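Local coordinates for protein dihydrodipicolinate synthase (Bacillus clausii KSM-K16, PDB 3E96) that probably catalyses the condensation of pyruvate with aspartate semialdehyde that gives 4-hydroxy-tetrahydrodipicolinate in lysine biosynthesis, as a TIM-barrel lyase of the DapA family, at residues B[22-26]-B[27-31]; B[61-64]-B[65-68]; B[150-153]-B[154-158]; B[211-214]-B[215-218]. All blocks are in the same frame, centred on the assembly; numbering follows the deposited sequence.

Overall arrangement
The chain forms an eight-stranded parallel TIM barrel, and the four contacts follow one another along it without nesting or crossing. Contact 1 closes a hairpin-like turn in the loop between strand 15-17 and helix 32-43. Contact 2 turns the loop after strand 49-50 into helix 64-78; it touches contact 1, where F23 and I30 pack on L62 and I30 also meets E66. Contact 3 is the short helix 152-157 between strands 140-144 and 163-168, its centre about 39 Å from that of contact 1, on the opposite side of the chain's centre. Contact 4 turns the buried C-terminal end of strand 210-213 into the loop before helix 220-231, about 7 Å from contact 1 at the nearest atoms.

Contact 1: B[22-26]-B[27-31]; sequences PFRKS and DGSID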
ATOM      1  N   PRO B  22       5.552  10.470 -17.015  1.00 14.13           N
ATOM      2  CA  PRO B  22       4.525  11.025 -17.903  1.00 14.79           C
ATOM      3  C   PRO B  22       3.637   9.932 -18.488  1.00 14.67           C
ATOM      4  O   PRO B  22       4.142   8.963 -19.050  1.00 14.88           O
ATOM      5  CB  PRO B  22       5.344  11.726 -18.993  1.00 14.12           C
ATOM      6  CG  PRO B  22       6.635  12.060 -18.295  1.00 15.39           C
ATOM      7  CD  PRO B  22       6.901  10.817 -17.490  1.00 14.55           C
ATOM      8  N   PHE B  23       2.321  10.082 -18.349  1.00 15.01           N
ATOM      9  CA  PHE B  23       1.385   9.103 -18.896  1.00 15.74           C
ATOM     10  C   PHE B  23       0.489   9.802 -19.911  1.00 15.98           C
ATOM     11  O   PHE B  23       0.028  10.919 -19.669  1.00 15.28           O
ATOM     12  CB  PHE B  23       0.495   8.499 -17.805  1.00 14.66           C
ATOM     13  CG  PHE B  23       1.235   7.718 -16.759  1.00 12.96           C
ATOM     14  CD1 PHE B  23       2.065   6.661 -17.113  1.00 14.10           C
ATOM     15  CD2 PHE B  23       1.059   8.011 -15.406  1.00 13.85           C
ATOM     16  CE1 PHE B  23       2.709   5.901 -16.134  1.00 13.79           C
ATOM     17  CE2 PHE B  23       1.696   7.260 -14.421  1.00 14.24           C
ATOM     18  CZ  PHE B  23       2.523   6.203 -14.784  1.00 14.89           C
ATOM     19  N   ARG B  24       0.234   9.141 -21.036  1.00 17.86           N
ATOM     20  CA  ARG B  24      -0.619   9.716 -22.073  1.00 19.27           C
ATOM     21  C   ARG B  24      -2.080   9.735 -21.652  1.00 19.65           C
ATOM     22  O   ARG B  24      -2.582   8.772 -21.078  1.00 18.60           O
ATOM     23  CB  ARG B  24      -0.488   8.925 -23.374  1.00 18.90           C
ATOM     24  CG  ARG B  24       0.903   8.952 -23.970  1.00 19.12           C
ATOM     25  CD  ARG B  24       0.890   8.446 -25.402  1.00 21.30           C
ATOM     26  NE  ARG B  24       2.182   8.640 -26.053  1.00 21.16           N
ATOM     27  CZ  ARG B  24       3.246   7.869 -25.858  1.00 22.21           C
ATOM     28  NH1 ARG B  24       3.180   6.835 -25.028  1.00 20.98           N
ATOM     29  NH2 ARG B  24       4.378   8.135 -26.493  1.00 22.71           N
ATOM     30  N   LYS B  25      -2.765  10.833 -21.944  1.00 21.69           N
ATOM     31  CA  LYS B  25      -4.175  10.951 -21.596  1.00 24.88           C
ATOM     32  C   LYS B  25      -5.004   9.972 -22.423  1.00 25.17           C
ATOM     33  O   LYS B  25      -6.017   9.445 -21.955  1.00 25.51           O
ATOM     34  CB  LYS B  25      -4.668  12.377 -21.851  1.00 27.79           C
ATOM     35  CG  LYS B  25      -6.127  12.606 -21.477  1.00 31.77           C
ATOM     36  CD  LYS B  25      -6.543  14.044 -21.744  1.00 36.14           C
ATOM     37  CE  LYS B  25      -8.002  14.278 -21.375  1.00 39.13           C
ATOM     38  NZ  LYS B  25      -8.422  15.685 -21.633  1.00 40.39           N
ATOM     39  N   SER B  26      -4.555   9.720 -23.649  1.00 25.14           N
ATOM     40  CA  SER B  26      -5.260   8.825 -24.563  1.00 24.87           C
ATOM     41  C   SER B  26      -5.394   7.377 -24.094  1.00 24.89           C
ATOM     42  O   SER B  26      -6.495   6.822 -24.112  1.00 25.54           O
ATOM     43  CB  SER B  26      -4.587   8.842 -25.939  1.00 24.81           C
ATOM     44  OG  SER B  26      -3.300   8.252 -25.886  1.00 24.34           O
ATOM     45  N   ASP B  27      -4.289   6.760 -23.685  1.00 23.58           N
ATOM     46  CA  ASP B  27      -4.330   5.365 -23.247  1.00 22.46           C
ATOM     47  C   ASP B  27      -3.564   5.067 -21.959  1.00 20.85           C
ATOM     48  O   ASP B  27      -3.410   3.903 -21.580  1.00 20.88           O
ATOM     49  CB  ASP B  27      -3.807   4.453 -24.361  1.00 23.01           C
ATOM     50  CG  ASP B  27      -2.363   4.747 -24.730  1.00 25.02           C
ATOM     51  OD1 ASP B  27      -1.744   5.622 -24.084  1.00 24.25           O
ATOM     52  OD2 ASP B  27      -1.845   4.099 -25.667  1.00 24.39           O
ATOM     53  N   GLY B  28      -3.077   6.113 -21.300  1.00 20.26           N
ATOM     54  CA  GLY B  28      -2.340   5.932 -20.060  1.00 19.02           C
ATOM     55  C   GLY B  28      -0.944   5.347 -20.205  1.00 18.80           C
ATOM     56  O   GLY B  28      -0.288   5.053 -19.207  1.00 16.84           O
ATOM     57  N   SER B  29      -0.474   5.178 -21.438  1.00 17.33           N
ATOM     58  CA  SER B  29       0.858   4.619 -21.654  1.00 17.31           C
ATOM     59  C   SER B  29       1.935   5.636 -21.298  1.00 16.32           C
ATOM     60  O   SER B  29       1.691   6.841 -21.286  1.00 16.43           O
ATOM     61  CB  SER B  29       1.032   4.175 -23.111  1.00 18.69           C
ATOM     62  OG  SER B  29       0.956   5.280 -23.994  1.00 19.59           O
ATOM     63  N   ILE B  30       3.129   5.141 -20.997  1.00 15.94           N
ATOM     64  CA  ILE B  30       4.244   6.006 -20.642  1.00 15.48           C
ATOM     65  C   ILE B  30       4.818   6.680 -21.891  1.00 16.18           C
ATOM     66  O   ILE B  30       5.044   6.027 -22.912  1.00 16.25           O
ATOM     67  CB  ILE B  30       5.373   5.194 -19.962  1.00 14.43           C
ATOM     68  CG1 ILE B  30       4.830   4.513 -18.698  1.00 13.95           C
ATOM     69  CG2 ILE B  30       6.538   6.105 -19.614  1.00 15.07           C
ATOM     70  CD1 ILE B  30       5.819   3.575 -18.037  1.00 15.04           C
ATOM     71  N   ASP B  31       5.024   7.991 -21.817  1.00 16.33           N
ATOM     72  CA  ASP B  31       5.615   8.714 -22.936  1.00 16.72           C
ATOM     73  C   ASP B  31       7.067   8.910 -22.534  1.00 16.54           C
ATOM     74  O   ASP B  31       7.390   9.809 -21.757  1.00 16.88           O
ATOM     75  CB  ASP B  31       4.956  10.077 -23.141  1.00 16.13           C
ATOM     76  CG  ASP B  31       5.460  10.776 -24.392  1.00 18.71           C
ATOM     77  OD1 ASP B  31       6.689  10.775 -24.618  1.00 17.98           O
ATOM     78  OD2 ASP B  31       4.629  11.330 -25.144  1.00 20.54           O
TER
HETATM   79  O   HOH W   1       7.011   6.677 -25.636  1.00 21.12           O
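R24 lays its guanidinium group over D31, and the two side chains cross at about a right angle. The planes are 23° apart and the groups stack, with CB of D31 over the guanidinium centre; R24 NH2 stands 3.5 Å from D31 OD2, a salt bridge of charge alone with no N-H aimed at the oxygen. The chain of R24, extended from CG to NE, runs past S29, where NH1 donates to S29 OG at 2.9 Å and more weakly to the backbone oxygen of I30. S29 OG donates to D27 OD1 at 2.7 Å, and S29 N meets the same oxygen from the same face of the carboxylate, making an Asx turn. Away from this polar cluster, F23 and I30 lie side by side, I30 CG1 at the edge of the ring, 3.6 Å from F23 CE1, and F23 also packs on L62. Between F23 and I30 the backbones are bridged once, with R24 N bonded to S29 O at 2.7 Å and D31 N to P22 O. D31 OD1 caps helix 32-43 at H34 N, P22 packs on H34, Y35 and T38 of that helix, and this hairpin-like turn lies between it and strand 15-17.

Contact 2: B[61-64]-B[65-68]; sequences ALSL and EEAK
S63 and E66 bond to each other twice, each side chain accepting from the other's backbone. S63 OG takes the N-H of E66 at 3.0 Å, its position between the backbone N and the carbonyl carbon (chi1 65°) turning it toward the helix. In return S63 N donates to E66 OE1 at 3.0 Å in a nearly straight bond (167°) that uses the anti lone pair of the carboxylate oxygen. The other oxygen, OE2, forms a salt bridge with R279, which also bonds to A61 O. Without the carboxylate, as with an alanine here, S63 N would probably lose its acceptor and R279 its charged mate. Backbone bonds begin the helix: A67 N to S63 O at 3.0 Å and K68 N to L64 O at 3.1 Å. Apolar contacts are looser. L62 CB faces E66 CB at 4.0 Å, and L62 CD1 comes within 4.5 Å of A67 CB. Two further salt bridges leave the segment, K68 with E97 and E65 with R72, whereas L64 packs on L64 of the second subunit. Reciprocal bonding between S63 and E66 is the capping box, here at the N terminus of helix 64-78 in a TIM barrel, with S63 as N-cap.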
ATOM      1  N   ALA B  61       1.626   2.518  -9.629  1.00 11.31           N
ATOM      2  CA  ALA B  61       0.719   2.508 -10.779  1.00 10.91           C
ATOM      3  C   ALA B  61       1.423   1.869 -11.980  1.00 11.92           C
ATOM      4  O   ALA B  61       0.847   1.741 -13.063  1.00 10.97           O
ATOM      5  CB  ALA B  61       0.289   3.931 -11.119  1.00  9.86           C
ATOM      6  N   LEU B  62       2.675   1.463 -11.781  1.00 12.23           N
ATOM      7  CA  LEU B  62       3.454   0.833 -12.847  1.00 12.37           C
ATOM      8  C   LEU B  62       3.477  -0.682 -12.695  1.00 12.44           C
ATOM      9  O   LEU B  62       3.440  -1.204 -11.582  1.00 11.81           O
ATOM     10  CB  LEU B  62       4.906   1.328 -12.815  1.00 11.95           C
ATOM     11  CG  LEU B  62       5.206   2.830 -12.834  1.00 11.96           C
ATOM     12  CD1 LEU B  62       6.708   3.035 -12.646  1.00 13.42           C
ATOM     13  CD2 LEU B  62       4.737   3.445 -14.143  1.00 12.74           C
ATOM     14  N   SER B  63       3.535  -1.393 -13.814  1.00 13.63           N
ATOM     15  CA  SER B  63       3.630  -2.845 -13.749  1.00 13.63           C
ATOM     16  C   SER B  63       5.092  -3.083 -13.371  1.00 13.75           C
ATOM     17  O   SER B  63       5.906  -2.156 -13.432  1.00 12.49           O
ATOM     18  CB  SER B  63       3.347  -3.467 -15.113  1.00 12.98           C
ATOM     19  OG  SER B  63       4.347  -3.092 -16.043  1.00 13.85           O
ATOM     20  N   LEU B  64       5.431  -4.303 -12.974  1.00 13.86           N
ATOM     21  CA  LEU B  64       6.812  -4.602 -12.606  1.00 14.91           C
ATOM     22  C   LEU B  64       7.747  -4.348 -13.780  1.00 15.62           C
ATOM     23  O   LEU B  64       8.861  -3.854 -13.604  1.00 15.37           O
ATOM     24  CB  LEU B  64       6.949  -6.060 -12.155  1.00 15.84           C
ATOM     25  CG  LEU B  64       6.310  -6.449 -10.822  1.00 20.13           C
ATOM     26  CD1 LEU B  64       6.629  -7.917 -10.518  1.00 22.02           C
ATOM     27  CD2 LEU B  64       6.849  -5.546  -9.708  1.00 19.98           C
ATOM     28  N   GLU B  65       7.293  -4.688 -14.981  1.00 14.78           N
ATOM     29  CA  GLU B  65       8.107  -4.491 -16.175  1.00 15.02           C
ATOM     30  C   GLU B  65       8.294  -3.003 -16.480  1.00 14.19           C
ATOM     31  O   GLU B  65       9.369  -2.586 -16.909  1.00 14.26           O
ATOM     32  CB  GLU B  65       7.463  -5.212 -17.369  1.00 16.75           C
ATOM     33  CG  GLU B  65       8.239  -5.109 -18.681  1.00 22.16           C
ATOM     34  CD  GLU B  65       9.693  -5.538 -18.549  1.00 24.57           C
ATOM     35  OE1 GLU B  65       9.966  -6.544 -17.857  1.00 22.81           O
ATOM     36  OE2 GLU B  65      10.562  -4.872 -19.153  1.00 28.01           O
ATOM     37  N   GLU B  66       7.254  -2.202 -16.267  1.00 12.62           N
ATOM     38  CA  GLU B  66       7.366  -0.770 -16.514  1.00 13.17           C
ATOM     39  C   GLU B  66       8.323  -0.139 -15.508  1.00 13.44           C
ATOM     40  O   GLU B  66       9.058   0.795 -15.838  1.00 12.62           O
ATOM     41  CB  GLU B  66       6.001  -0.089 -16.409  1.00 13.27           C
ATOM     42  CG  GLU B  66       5.068  -0.368 -17.565  1.00 13.00           C
ATOM     43  CD  GLU B  66       3.740   0.344 -17.398  1.00 15.17           C
ATOM     44  OE1 GLU B  66       3.159   0.260 -16.297  1.00 14.10           O
ATOM     45  OE2 GLU B  66       3.276   0.982 -18.362  1.00 15.56           O
ATOM     46  N   ALA B  67       8.311  -0.647 -14.277  1.00 13.24           N
ATOM     47  CA  ALA B  67       9.198  -0.128 -13.239  1.00 13.72           C
ATOM     48  C   ALA B  67      10.649  -0.404 -13.633  1.00 14.96           C
ATOM     49  O   ALA B  67      11.505   0.472 -13.532  1.00 13.51           O
ATOM     50  CB  ALA B  67       8.887  -0.784 -11.899  1.00 13.92           C
ATOM     51  N   LYS B  68      10.919  -1.628 -14.080  1.00 14.83           N
ATOM     52  CA  LYS B  68      12.270  -1.997 -14.487  1.00 14.62           C
ATOM     53  C   LYS B  68      12.724  -1.140 -15.661  1.00 14.94           C
ATOM     54  O   LYS B  68      13.846  -0.631 -15.670  1.00 16.21           O
ATOM     55  CB  LYS B  68      12.328  -3.474 -14.888  1.00 15.95           C
ATOM     56  CG  LYS B  68      12.106  -4.442 -13.745  1.00 15.96           C
ATOM     57  CD  LYS B  68      12.058  -5.878 -14.254  1.00 18.05           C
ATOM     58  CE  LYS B  68      11.845  -6.861 -13.109  1.00 19.74           C
ATOM     59  NZ  LYS B  68      11.671  -8.265 -13.601  1.00 21.66           N
TER

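Contact 3: B[150-153]-B[154-158]; sequences SDRV and LVDLA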
ATOM      1  N   SER B 150       8.439   1.689  15.530  1.00 14.31           N
ATOM      2  CA  SER B 150       9.516   2.274  16.327  1.00 15.62           C
ATOM      3  C   SER B 150      10.776   2.634  15.557  1.00 13.36           C
ATOM      4  O   SER B 150      11.195   1.909  14.649  1.00 13.40           O
ATOM      5  CB  SER B 150       9.901   1.319  17.458  1.00 16.16           C
ATOM      6  OG  SER B 150      11.043   1.801  18.142  1.00 17.23           O
ATOM      7  N   ASP B 151      11.392   3.751  15.941  1.00 12.77           N
ATOM      8  CA  ASP B 151      12.629   4.191  15.312  1.00 13.91           C
ATOM      9  C   ASP B 151      13.741   3.198  15.625  1.00 14.97           C
ATOM     10  O   ASP B 151      14.806   3.226  15.006  1.00 15.05           O
ATOM     11  CB  ASP B 151      13.033   5.579  15.813  1.00 12.76           C
ATOM     12  CG  ASP B 151      12.074   6.658  15.362  1.00 16.01           C
ATOM     13  OD1 ASP B 151      11.647   6.605  14.192  1.00 15.04           O
ATOM     14  OD2 ASP B 151      11.756   7.556  16.167  1.00 17.76           O
ATOM     15  N   ARG B 152      13.494   2.324  16.595  1.00 16.74           N
ATOM     16  CA  ARG B 152      14.478   1.311  16.969  1.00 19.19           C
ATOM     17  C   ARG B 152      14.847   0.486  15.733  1.00 18.47           C
ATOM     18  O   ARG B 152      15.963  -0.029  15.626  1.00 17.53           O
ATOM     19  CB  ARG B 152      13.908   0.395  18.058  1.00 21.98           C
ATOM     20  CG  ARG B 152      14.832  -0.742  18.466  1.00 28.74           C
ATOM     21  CD  ARG B 152      16.139  -0.219  19.047  1.00 34.24           C
ATOM     22  NE  ARG B 152      17.049  -1.306  19.397  1.00 38.77           N
ATOM     23  CZ  ARG B 152      18.230  -1.137  19.979  1.00 40.79           C
ATOM     24  NH1 ARG B 152      18.654   0.083  20.285  1.00 43.14           N
ATOM     25  NH2 ARG B 152      18.990  -2.188  20.257  1.00 42.88           N
ATOM     26  N   VAL B 153      13.901   0.358  14.805  1.00 15.59           N
ATOM     27  CA  VAL B 153      14.139  -0.380  13.569  1.00 14.93           C
ATOM     28  C   VAL B 153      15.332   0.210  12.819  1.00 13.75           C
ATOM     29  O   VAL B 153      16.161  -0.523  12.276  1.00 14.82           O
ATOM     30  CB  VAL B 153      12.900  -0.331  12.639  1.00 14.30           C
ATOM     31  CG1 VAL B 153      13.241  -0.940  11.283  1.00 13.83           C
ATOM     32  CG2 VAL B 153      11.739  -1.074  13.279  1.00 14.00           C
ATOM     33  N   LEU B 154      15.420   1.536  12.787  1.00 13.38           N
ATOM     34  CA  LEU B 154      16.516   2.206  12.093  1.00 13.22           C
ATOM     35  C   LEU B 154      17.828   2.016  12.850  1.00 15.06           C
ATOM     36  O   LEU B 154      18.884   1.819  12.246  1.00 15.69           O
ATOM     37  CB  LEU B 154      16.219   3.700  11.936  1.00 13.11           C
ATOM     38  CG  LEU B 154      15.019   4.053  11.047  1.00 13.28           C
ATOM     39  CD1 LEU B 154      14.813   5.567  11.037  1.00 13.12           C
ATOM     40  CD2 LEU B 154      15.263   3.541   9.632  1.00 13.24           C
ATOM     41  N   VAL B 155      17.756   2.085  14.173  1.00 15.33           N
ATOM     42  CA  VAL B 155      18.944   1.899  14.997  1.00 16.76           C
ATOM     43  C   VAL B 155      19.514   0.506  14.750  1.00 17.24           C
ATOM     44  O   VAL B 155      20.727   0.328  14.662  1.00 17.76           O
ATOM     45  CB  VAL B 155      18.612   2.044  16.497  1.00 18.14           C
ATOM     46  CG1 VAL B 155      19.863   1.792  17.340  1.00 20.18           C
ATOM     47  CG2 VAL B 155      18.065   3.437  16.772  1.00 17.82           C
ATOM     48  N   ASP B 156      18.634  -0.483  14.625  1.00 17.33           N
ATOM     49  CA  ASP B 156      19.084  -1.852  14.406  1.00 18.77           C
ATOM     50  C   ASP B 156      19.575  -2.143  12.991  1.00 18.96           C
ATOM     51  O   ASP B 156      20.391  -3.044  12.789  1.00 17.20           O
ATOM     52  CB  ASP B 156      17.982  -2.841  14.799  1.00 18.08           C
ATOM     53  CG  ASP B 156      17.697  -2.824  16.287  1.00 20.16           C
ATOM     54  OD1 ASP B 156      18.597  -2.419  17.049  1.00 21.48           O
ATOM     55  OD2 ASP B 156      16.589  -3.220  16.699  1.00 19.97           O
ATOM     56  N   LEU B 157      19.089  -1.382  12.014  1.00 16.93           N
ATOM     57  CA  LEU B 157      19.509  -1.572  10.628  1.00 16.89           C
ATOM     58  C   LEU B 157      20.804  -0.833  10.314  1.00 16.32           C
ATOM     59  O   LEU B 157      21.559  -1.241   9.432  1.00 17.07           O
ATOM     60  CB  LEU B 157      18.426  -1.075   9.664  1.00 15.71           C
ATOM     61  CG  LEU B 157      17.145  -1.884   9.471  1.00 17.47           C
ATOM     62  CD1 LEU B 157      16.164  -1.076   8.616  1.00 16.35           C
ATOM     63  CD2 LEU B 157      17.468  -3.205   8.801  1.00 17.00           C
ATOM     64  N   ALA B 158      21.057   0.249  11.046  1.00 15.89           N
ATOM     65  CA  ALA B 158      22.236   1.087  10.827  1.00 16.22           C
ATOM     66  C   ALA B 158      23.566   0.371  10.590  1.00 16.44           C
ATOM     67  O   ALA B 158      24.326   0.764   9.710  1.00 16.97           O
ATOM     68  CB  ALA B 158      22.386   2.076  11.977  1.00 16.49           C
TER
HETATM   69  O   HOH W   2      16.537  -4.443  19.073  1.00 40.29           O
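R152 and D156, one helical turn apart, meet at their charged ends with their planes nearly perpendicular (89°). D156 OD1 sits over one face of the guanidinium, 3.0 Å from R152 NE, so the salt bridge rests on charge and no N-H points at the oxygen. A water in the guanidinium plane accepts from R152 NE and donates to D156 OD2 at 2.7 Å. The bend of R152 at chi2 (62°) turns its chain along the helix toward later residues, bringing NH1 to 3.6 Å from V155 CG1. With an alanine in place of D156, the guanidinium would probably lose its charged mate and be freer to swing, and the water would lose an acceptor. Beneath this pair, D156 N bonds to R152 O at 2.9 Å. D151 O accepts from both L154 N and V155 N, and S150 OG caps R152 N at 2.9 Å. On the buried side V153 CG1 and L157 CD1 lie alongside each other at 4.0 Å. Further out, L154 packs on strands 140-144 (V142, F144) and 163-168 (V166, Y168) within its beta-alpha-beta unit, and L157 on Y126 and F129 of the preceding helix 122-136. D151 forms a salt bridge with R175 and a hydrogen bond with Y168. Chemically, the contact pairs an ionic bridge at the surface, probably softened by solvent, with an apolar face held against the barrel.

Contact 4: B[211-214]-B[215-218]; sequences FTSG and LVNL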
ATOM      1  N   PHE B 211      17.302  16.368   1.190  1.00 13.32           N
ATOM      2  CA  PHE B 211      15.848  16.275   1.164  1.00 12.97           C
ATOM      3  C   PHE B 211      15.354  15.850  -0.213  1.00 13.08           C
ATOM      4  O   PHE B 211      16.032  16.057  -1.220  1.00 12.11           O
ATOM      5  CB  PHE B 211      15.202  17.607   1.606  1.00 12.99           C
ATOM      6  CG  PHE B 211      15.519  18.791   0.721  1.00 13.77           C
ATOM      7  CD1 PHE B 211      14.757  19.057  -0.413  1.00 14.20           C
ATOM      8  CD2 PHE B 211      16.553  19.663   1.052  1.00 14.99           C
ATOM      9  CE1 PHE B 211      15.015  20.174  -1.206  1.00 14.52           C
ATOM     10  CE2 PHE B 211      16.825  20.785   0.269  1.00 15.24           C
ATOM     11  CZ  PHE B 211      16.053  21.044  -0.864  1.00 15.03           C
ATOM     12  N   THR B 212      14.190  15.212  -0.243  1.00 12.16           N
ATOM     13  CA  THR B 212      13.597  14.768  -1.496  1.00 12.22           C
ATOM     14  C   THR B 212      12.814  15.934  -2.072  1.00 12.36           C
ATOM     15  O   THR B 212      12.478  16.880  -1.356  1.00 12.99           O
ATOM     16  CB  THR B 212      12.638  13.590  -1.278  1.00 12.78           C
ATOM     17  OG1 THR B 212      11.637  13.959  -0.322  1.00 15.40           O
ATOM     18  CG2 THR B 212      13.399  12.374  -0.780  1.00 16.20           C
ATOM     19  N   SER B 213      12.515  15.875  -3.363  1.00 11.83           N
ATOM     20  CA  SER B 213      11.774  16.965  -3.979  1.00 12.88           C
ATOM     21  C   SER B 213      11.017  16.544  -5.224  1.00 12.58           C
ATOM     22  O   SER B 213      11.560  15.851  -6.085  1.00 13.05           O
ATOM     23  CB  SER B 213      12.726  18.112  -4.335  1.00 13.49           C
ATOM     24  OG  SER B 213      12.048  19.122  -5.065  1.00 14.12           O
ATOM     25  N   GLY B 214       9.753  16.955  -5.295  1.00 13.86           N
ATOM     26  CA  GLY B 214       8.933  16.677  -6.459  1.00 12.64           C
ATOM     27  C   GLY B 214       8.884  17.982  -7.236  1.00 11.98           C
ATOM     28  O   GLY B 214       8.612  18.020  -8.434  1.00 11.19           O
ATOM     29  N   LEU B 215       9.159  19.071  -6.528  1.00 12.10           N
ATOM     30  CA  LEU B 215       9.162  20.399  -7.125  1.00 14.49           C
ATOM     31  C   LEU B 215      10.171  20.501  -8.274  1.00 14.55           C
ATOM     32  O   LEU B 215       9.965  21.265  -9.219  1.00 15.39           O
ATOM     33  CB  LEU B 215       9.484  21.450  -6.051  1.00 15.68           C
ATOM     34  CG  LEU B 215       9.600  22.920  -6.469  1.00 16.22           C
ATOM     35  CD1 LEU B 215       8.297  23.381  -7.100  1.00 18.52           C
ATOM     36  CD2 LEU B 215       9.920  23.774  -5.249  1.00 17.13           C
ATOM     37  N   VAL B 216      11.252  19.726  -8.205  1.00 14.22           N
ATOM     38  CA  VAL B 216      12.271  19.767  -9.255  1.00 15.35           C
ATOM     39  C   VAL B 216      11.726  19.408 -10.638  1.00 15.37           C
ATOM     40  O   VAL B 216      12.354  19.725 -11.649  1.00 14.41           O
ATOM     41  CB  VAL B 216      13.465  18.830  -8.945  1.00 15.80           C
ATOM     42  CG1 VAL B 216      14.188  19.306  -7.689  1.00 15.71           C
ATOM     43  CG2 VAL B 216      12.982  17.402  -8.780  1.00 17.48           C
ATOM     44  N   ASN B 217      10.567  18.753 -10.688  1.00 14.29           N
ATOM     45  CA  ASN B 217       9.975  18.388 -11.974  1.00 14.42           C
ATOM     46  C   ASN B 217       9.589  19.606 -12.803  1.00 16.12           C
ATOM     47  O   ASN B 217       9.526  19.525 -14.029  1.00 16.04           O
ATOM     48  CB  ASN B 217       8.736  17.508 -11.787  1.00 15.52           C
ATOM     49  CG  ASN B 217       9.084  16.088 -11.389  1.00 14.53           C
ATOM     50  OD1 ASN B 217       8.999  15.715 -10.212  1.00 17.55           O
ATOM     51  ND2 ASN B 217       9.490  15.291 -12.364  1.00  9.57           N
ATOM     52  N   LEU B 218       9.315  20.728 -12.142  1.00 15.16           N
ATOM     53  CA  LEU B 218       8.939  21.938 -12.860  1.00 17.00           C
ATOM     54  C   LEU B 218       9.848  23.131 -12.582  1.00 17.57           C
ATOM     55  O   LEU B 218      10.121  23.922 -13.484  1.00 19.60           O
ATOM     56  CB  LEU B 218       7.489  22.332 -12.546  1.00 15.56           C
ATOM     57  CG  LEU B 218       7.073  22.545 -11.085  1.00 16.41           C
ATOM     58  CD1 LEU B 218       5.855  23.460 -11.027  1.00 16.88           C
ATOM     59  CD2 LEU B 218       6.775  21.192 -10.429  1.00 16.79           C
TER
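S213 points its hydroxyl into the turn that follows strand 210-213, and V216 closes over it. The torsion that sets OG opposite the backbone N (chi1 174°) carries it to the start of the 3-10 turn, where V216 N donates to it at 3.3 Å with a moderately bent N-H (141°). V216 CG1 lies 3.4 Å from the same oxygen and 3.8 Å from S213 CB, while V216 CG2 comes to 3.4 Å from S213 O, so both branches of the valine touch the serine, one at the hydroxyl and one at the backbone oxygen. L215 CB adds a contact with S213 OG at 3.6 Å. This is the tight part, and A223 of helix 220-231 covers both S213 and V216.

The other half is looser, though the touching residues are all buried and the contact has no solvent side. Here G214 O accepts from N217 N at 3.1 Å, the donor lying above the carbonyl plane. L218 CD2 approaches G214 O no closer than 4.2 Å, and its side chain packs instead on I264 and M268 of helix 262-270.

The segment lies at the C-terminal end of a barrel strand, where TIM barrels carry their active sites, and N217 has its side chain about 4 Å from that of T56, predicted to bind pyruvate. S213 OG is also hydrogen-bonded to E197. With a backbone N-H and a carboxylate both meeting it, the buried hydroxyl is satisfied and its rotation probably fixed, which joins the strand end, the turn and E197 through polar bonds.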